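Local coordinates for protein epoxyqueuosine reductase (Streptococcus thermophilus, PDB 5D6S) that belongs to the epoxyqueuosine reductase (QueG) family and holds a cobalamin and two iron/sulfur clusters in a single chain, at residues A234-S239 with M250-K255; Q241-G246 with V259-D264. All blocks are in the same frame, centred on the assembly; numbering follows the deposited sequence.

Contacts 1 and 2 lie in the double-cluster 4Fe-4S binding region, their centres about 8 Å apart, and both draw on helix 238-243: contact 1 takes its first turn and the approach to it, contact 2 its later part. The four segments alternate along the chain, 234-239, 241-246, 250-255, 259-264, so the two pairings interlock, and Ser239 of contact 1 touches Gly262 and Cys263 of contact 2. Helix 250-255 packs near the start of helix 238-243, while the loop leading to helix 265-268 packs against its later part. Each contact carries one cysteine to the same iron/sulfur cluster, Cys237 or Cys263, and each also borders the cobalamin pocket, so residues of both contacts reach the cluster and cobalamin.

Contact 1: residues A234-S239 with M250-K255; sequences ARRCLS and MEFRKK. With SF4 (iron/sulfur cluster), chain G.
Arg236 and Leu238 face helix 250-255 from the cysteine-bearing approach to helix 238-243, within the 4Fe-4S double cluster binding domain. Arg236 ends the 3-10 turn 234-236, and the bend at its chi3 (42°) brings the guanidinium across Glu251. The grip is end-on and two-pronged: Arg236 NH1 reaches Glu251 OE1 at 3.1 Å in an almost straight bond, and Arg236 NH2 reaches Glu251 OE2 at 2.7 Å. Both oxygens are met on their syn sides, although the two planes are turned 36° apart. Phe252 CE1 lies over one face of the same guanidinium. Glu251 OE2 also accepts from Lys255 NZ through its anti lone pair, which makes a three-residue salt-bridge network; Lys255 NZ is held as well by the carbonyl of Pro222. Cys237 turns its side chain the other way and binds an iron of the cluster, Cys237 SG to FE1 2.1 Å. It is also the N-cap of helix 238-243, its SG taking a weak bond from Ser239 N. Leu238 then splits its two methyls over the neighbouring helix: Leu238 CD2 lies 3.8 Å from Phe252 CD1, and Leu238 CD1 sits 3.6 Å from Lys255 O.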
loop_
_atom_site.group_PDB
_atom_site.type_symbol
_atom_site.label_atom_id
_atom_site.label_comp_id
_atom_site.label_asym_id
_atom_site.label_seq_id
_atom_site.Cartn_x
_atom_site.Cartn_y
_atom_site.Cartn_z
ATOM N N ALA A 234 -0.172 6.859 11.252
ATOM C CA ALA A 234 -0.489 6.348 9.909
ATOM C C ALA A 234 -1.313 7.331 9.082
ATOM O O ALA A 234 -1.283 7.351 7.855
ATOM C CB ALA A 234 -1.224 5.026 10.033
ATOM N N ARG A 235 -2.142 8.052 9.803
ATOM C CA ARG A 235 -2.790 9.244 9.384
ATOM C C ARG A 235 -1.881 10.156 8.534
ATOM O O ARG A 235 -2.394 10.867 7.677
ATOM C CB ARG A 235 -3.153 9.965 10.671
ATOM C CG ARG A 235 -4.592 10.373 10.898
ATOM C CD ARG A 235 -5.573 9.227 10.974
ATOM N NE ARG A 235 -6.709 9.689 10.187
ATOM C CZ ARG A 235 -7.618 8.930 9.582
ATOM N NH1 ARG A 235 -7.616 7.615 9.683
ATOM N NH2 ARG A 235 -8.539 9.523 8.863
ATOM N N ARG A 236 -0.563 10.147 8.763
ATOM C CA ARG A 236 0.394 10.952 7.954
ATOM C C ARG A 236 1.268 10.119 7.013
ATOM O O ARG A 236 2.161 10.633 6.375
ATOM C CB ARG A 236 1.293 11.805 8.838
ATOM C CG ARG A 236 0.528 12.778 9.726
ATOM C CD ARG A 236 1.417 13.630 10.639
ATOM N NE ARG A 236 2.600 14.115 9.922
ATOM C CZ ARG A 236 2.607 15.148 9.087
ATOM N NH1 ARG A 236 1.493 15.878 8.861
ATOM N NH2 ARG A 236 3.728 15.465 8.474
ATOM N N CYS A 237 1.020 8.829 6.919
ATOM C CA CYS A 237 1.685 8.054 5.880
ATOM C C CYS A 237 1.117 8.456 4.506
ATOM O O CYS A 237 -0.095 8.528 4.324
ATOM C CB CYS A 237 1.513 6.535 6.061
ATOM S SG CYS A 237 2.664 5.620 4.985
ATOM N N LEU A 238 1.994 8.695 3.547
ATOM C CA LEU A 238 1.566 8.963 2.189
ATOM C C LEU A 238 0.903 7.757 1.572
ATOM O O LEU A 238 0.092 7.904 0.654
ATOM C CB LEU A 238 2.753 9.372 1.326
ATOM C CG LEU A 238 3.452 10.688 1.689
ATOM C CD1 LEU A 238 4.534 10.946 0.662
ATOM C CD2 LEU A 238 2.494 11.853 1.753
ATOM N N SER A 239 1.248 6.552 2.029
ATOM C CA SER A 239 0.568 5.360 1.491
ATOM C C SER A 239 -0.915 5.445 1.804
ATOM O O SER A 239 -1.778 5.085 0.992
ATOM C CB SER A 239 1.136 4.075 2.065
ATOM O OG SER A 239 0.551 2.938 1.429
ATOM N N MET A 250 -3.442 19.831 1.821
ATOM C CA MET A 250 -2.394 20.551 1.100
ATOM C C MET A 250 -0.991 20.014 1.313
ATOM O O MET A 250 -0.187 19.960 0.382
ATOM C CB MET A 250 -2.412 22.035 1.503
ATOM C CG MET A 250 -1.666 22.941 0.527
ATOM S SD MET A 250 -2.464 23.026 -1.079
ATOM C CE MET A 250 -3.977 23.904 -0.755
ATOM N N GLU A 251 -0.671 19.649 2.540
ATOM C CA GLU A 251 0.694 19.240 2.832
ATOM C C GLU A 251 1.154 18.068 1.969
ATOM O O GLU A 251 2.308 18.028 1.522
ATOM C CB GLU A 251 0.835 18.859 4.297
ATOM C CG GLU A 251 2.251 18.464 4.706
ATOM C CD GLU A 251 2.353 17.987 6.145
ATOM O OE1 GLU A 251 1.446 18.306 6.964
ATOM O OE2 GLU A 251 3.349 17.289 6.455
ATOM N N PHE A 252 0.276 17.089 1.789
ATOM C CA PHE A 252 0.696 15.821 1.179
ATOM C C PHE A 252 0.697 15.832 -0.336
ATOM O O PHE A 252 1.313 14.977 -0.939
ATOM C CB PHE A 252 -0.165 14.665 1.675
ATOM C CG PHE A 252 -0.313 14.637 3.144
ATOM C CD1 PHE A 252 0.784 14.452 3.946
ATOM C CD2 PHE A 252 -1.544 14.807 3.732
ATOM C CE1 PHE A 252 0.667 14.429 5.323
ATOM C CE2 PHE A 252 -1.680 14.787 5.107
ATOM C CZ PHE A 252 -0.563 14.599 5.905
ATOM N N ARG A 253 0.019 16.804 -0.939
ATOM C CA ARG A 253 -0.102 16.887 -2.383
ATOM C C ARG A 253 1.275 16.988 -3.041
ATOM O O ARG A 253 1.643 16.153 -3.898
ATOM C CB ARG A 253 -0.954 18.083 -2.773
ATOM C CG ARG A 253 -2.389 18.007 -2.246
ATOM C CD ARG A 253 -3.237 19.203 -2.643
ATOM N NE ARG A 253 -4.485 19.268 -1.899
ATOM C CZ ARG A 253 -5.356 20.265 -1.987
ATOM N NH1 ARG A 253 -5.165 21.279 -2.795
ATOM N NH2 ARG A 253 -6.442 20.239 -1.272
ATOM N N LYS A 254 2.037 17.997 -2.630
ATOM C CA LYS A 254 3.375 18.214 -3.173
ATOM C C LYS A 254 4.254 16.963 -2.951
ATOM O O LYS A 254 5.040 16.565 -3.808
ATOM C CB LYS A 254 3.982 19.428 -2.505
ATOM C CG LYS A 254 5.076 20.094 -3.295
ATOM C CD LYS A 254 5.650 21.262 -2.500
ATOM C CE LYS A 254 6.979 21.744 -3.076
ATOM N NZ LYS A 254 7.573 22.832 -2.248
ATOM N N LYS A 255 4.048 16.302 -1.821
ATOM C CA LYS A 255 4.925 15.230 -1.407
ATOM C C LYS A 255 4.730 13.879 -2.060
ATOM O O LYS A 255 5.646 13.051 -2.018
ATOM C CB LYS A 255 4.852 15.061 0.110
ATOM C CG LYS A 255 5.176 16.349 0.853
ATOM C CD LYS A 255 5.323 16.109 2.340
ATOM C CE LYS A 255 5.768 17.366 3.043
ATOM N NZ LYS A 255 5.785 17.181 4.518
HETATM FE FE1 SF4 G . 4.732 6.088 4.890
HETATM FE FE2 SF4 G . 6.343 6.872 3.036
HETATM FE FE3 SF4 G . 7.099 5.040 4.734
HETATM FE FE4 SF4 G . 6.864 7.478 5.508
HETATM S S1 SF4 G . 8.179 6.727 4.078
HETATM S S2 SF4 G . 6.127 5.765 6.444
HETATM S S3 SF4 G . 5.202 8.072 4.275
HETATM S S4 SF4 G . 5.537 4.921 3.323
#

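Contact 2: residues Q241-G246 with V259-D264; sequences QTQDKG and VIYGCD. With SF4 (iron/sulfur cluster), chain G.
Thr242 and Gln243, in the later part of helix 238-243, pack against the loop 259-264 that delivers Cys263 to the cluster in this 4Fe-4S double cluster binding domain. The backbones come close, with the CA atoms of Thr242 and Tyr261 5.4 Å apart, and the contact is buried.

One hydrogen bond joins the segments: Gly262 N donates to Thr242 OG1 at 3.0 Å, with an N-H...O angle of 156°. The hydroxyl lies between the backbone N and the carbonyl carbon (chi1 54°), a setting that also brings it to the carbonyls of Leu238 and Ser239 one turn back in the helix. OG1 thus ties the loop backbone to the preceding helical turn.

Van der Waals contact surrounds this bond. The CB of Thr242 packs on the backbone of Tyr261 and Gly262, while Thr242 CG2, its methyl, faces Val259 O at 4.0 Å. The extended Gln243 side chain crosses the Tyr261 ring at a slant, its amide plane 51° from the ring plane, and Gln243 CG approaches ring carbon CE1.

A polar group gathers at the far end of these two side chains, where Gln243 OE1 stands 3.0 Å from Tyr261 OH. Trp315 NE1 donates to Gln243 OE1 and, weakly, to that hydroxyl, and Gln243 NE2 bonds back to Ser239 O; these partners hold the amide from both its oxygen and its nitrogen.

The loop goes on to meet cobalamin and the iron/sulfur cluster. Gly262 has positive phi and lies next to cobalamin, to which Cys263 N donates a hydrogen bond. The Cys263 side chain extends to the cluster, where Cys263 SG binds FE2 at 2.3 Å.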
loop_
_atom_site.group_PDB
_atom_site.type_symbol
_atom_site.label_atom_id
_atom_site.label_comp_id
_atom_site.label_asym_id
_atom_site.label_seq_id
_atom_site.Cartn_x
_atom_site.Cartn_y
_atom_site.Cartn_z
ATOM N N GLN A 241 -2.467 8.374 2.516
ATOM C CA GLN A 241 -3.042 9.551 1.887
ATOM C C GLN A 241 -3.476 9.240 0.458
ATOM O O GLN A 241 -4.545 9.678 0.014
ATOM C CB GLN A 241 -2.077 10.712 1.902
ATOM C CG GLN A 241 -1.942 11.395 3.250
ATOM C CD GLN A 241 -3.227 11.923 3.855
ATOM O OE1 GLN A 241 -3.468 11.721 5.017
ATOM N NE2 GLN A 241 -4.031 12.633 3.083
ATOM N N THR A 242 -2.703 8.439 -0.236
ATOM C CA THR A 242 -3.069 8.059 -1.588
ATOM C C THR A 242 -4.335 7.198 -1.596
ATOM O O THR A 242 -5.022 7.133 -2.599
ATOM C CB THR A 242 -1.930 7.330 -2.332
ATOM O OG1 THR A 242 -1.475 6.216 -1.560
ATOM C CG2 THR A 242 -0.808 8.260 -2.540
ATOM N N GLN A 243 -4.657 6.570 -0.476
ATOM C CA GLN A 243 -5.814 5.690 -0.384
ATOM C C GLN A 243 -6.989 6.284 0.361
ATOM O O GLN A 243 -8.092 5.750 0.271
ATOM C CB GLN A 243 -5.422 4.415 0.344
ATOM C CG GLN A 243 -4.493 3.548 -0.455
ATOM C CD GLN A 243 -4.121 2.304 0.308
ATOM O OE1 GLN A 243 -4.893 1.349 0.355
ATOM N NE2 GLN A 243 -2.924 2.295 0.888
ATOM N N ASP A 244 -6.761 7.362 1.108
ATOM C CA ASP A 244 -7.842 7.986 1.851
ATOM C C ASP A 244 -8.835 8.643 0.889
ATOM O O ASP A 244 -8.461 9.208 -0.137
ATOM C CB ASP A 244 -7.310 9.039 2.829
ATOM C CG ASP A 244 -8.314 9.395 3.910
ATOM O OD1 ASP A 244 -9.189 8.564 4.215
ATOM O OD2 ASP A 244 -8.227 10.510 4.477
ATOM N N LYS A 245 -10.110 8.564 1.213
ATOM C CA LYS A 245 -11.129 9.227 0.418
ATOM C C LYS A 245 -11.215 10.685 0.790
ATOM O O LYS A 245 -10.601 11.121 1.725
ATOM C CB LYS A 245 -12.475 8.562 0.599
ATOM C CG LYS A 245 -12.517 7.209 -0.060
ATOM C CD LYS A 245 -13.907 6.657 0.031
ATOM C CE LYS A 245 -14.064 5.442 -0.848
ATOM N NZ LYS A 245 -15.323 4.774 -0.432
ATOM N N GLY A 246 -11.942 11.442 -0.001
ATOM C CA GLY A 246 -12.051 12.862 0.214
ATOM C C GLY A 246 -10.954 13.673 -0.449
ATOM O O GLY A 246 -10.354 13.296 -1.462
ATOM N N VAL A 259 3.981 9.693 -7.420
ATOM C CA VAL A 259 3.581 8.371 -6.937
ATOM C C VAL A 259 2.114 8.431 -6.561
ATOM O O VAL A 259 1.777 8.950 -5.488
ATOM C CB VAL A 259 4.420 7.917 -5.720
ATOM C CG1 VAL A 259 4.012 6.527 -5.303
ATOM C CG2 VAL A 259 5.906 7.903 -6.060
ATOM N N ILE A 260 1.261 7.896 -7.437
ATOM C CA ILE A 260 -0.180 8.023 -7.289
ATOM C C ILE A 260 -0.840 6.908 -6.498
ATOM O O ILE A 260 -2.052 6.895 -6.326
ATOM C CB ILE A 260 -0.906 8.111 -8.648
ATOM C CG1 ILE A 260 -0.814 6.802 -9.409
ATOM C CG2 ILE A 260 -0.392 9.298 -9.456
ATOM C CD1 ILE A 260 -1.467 6.833 -10.776
ATOM N N TYR A 261 -0.050 5.976 -6.007
ATOM C CA TYR A 261 -0.559 4.914 -5.124
ATOM C C TYR A 261 0.572 4.320 -4.273
ATOM O O TYR A 261 1.567 3.826 -4.794
ATOM C CB TYR A 261 -1.246 3.793 -5.914
ATOM C CG TYR A 261 -1.996 2.855 -5.009
ATOM C CD1 TYR A 261 -3.230 3.213 -4.497
ATOM C CD2 TYR A 261 -1.453 1.631 -4.614
ATOM C CE1 TYR A 261 -3.922 2.384 -3.623
ATOM C CE2 TYR A 261 -2.146 0.785 -3.759
ATOM C CZ TYR A 261 -3.381 1.180 -3.252
ATOM O OH TYR A 261 -4.079 0.385 -2.364
ATOM N N GLY A 262 0.426 4.393 -2.958
ATOM C CA GLY A 262 1.447 3.878 -2.058
ATOM C C GLY A 262 2.648 4.794 -1.949
ATOM O O GLY A 262 2.702 5.867 -2.566
ATOM N N CYS A 263 3.588 4.361 -1.108
ATOM C CA CYS A 263 4.851 5.003 -0.893
ATOM C C CYS A 263 5.857 3.903 -0.570
ATOM O O CYS A 263 5.571 3.012 0.233
ATOM C CB CYS A 263 4.723 6.013 0.258
ATOM S SG CYS A 263 6.226 6.855 0.781
ATOM N N ASP A 264 7.051 4.019 -1.137
ATOM C CA ASP A 264 8.143 3.087 -0.868
ATOM C C ASP A 264 9.396 3.748 -0.290
ATOM O O ASP A 264 10.416 3.097 -0.125
ATOM C CB ASP A 264 8.492 2.345 -2.143
ATOM C CG ASP A 264 7.395 1.383 -2.554
ATOM O OD1 ASP A 264 6.252 1.843 -2.760
ATOM O OD2 ASP A 264 7.676 0.183 -2.650
HETATM FE FE1 SF4 G . 4.732 6.088 4.890
HETATM FE FE2 SF4 G . 6.343 6.872 3.036
HETATM FE FE3 SF4 G . 7.099 5.040 4.734
HETATM FE FE4 SF4 G . 6.864 7.478 5.508
HETATM S S1 SF4 G . 8.179 6.727 4.078
HETATM S S2 SF4 G . 6.127 5.765 6.444
HETATM S S3 SF4 G . 5.202 8.072 4.275
HETATM S S4 SF4 G . 5.537 4.921 3.323
#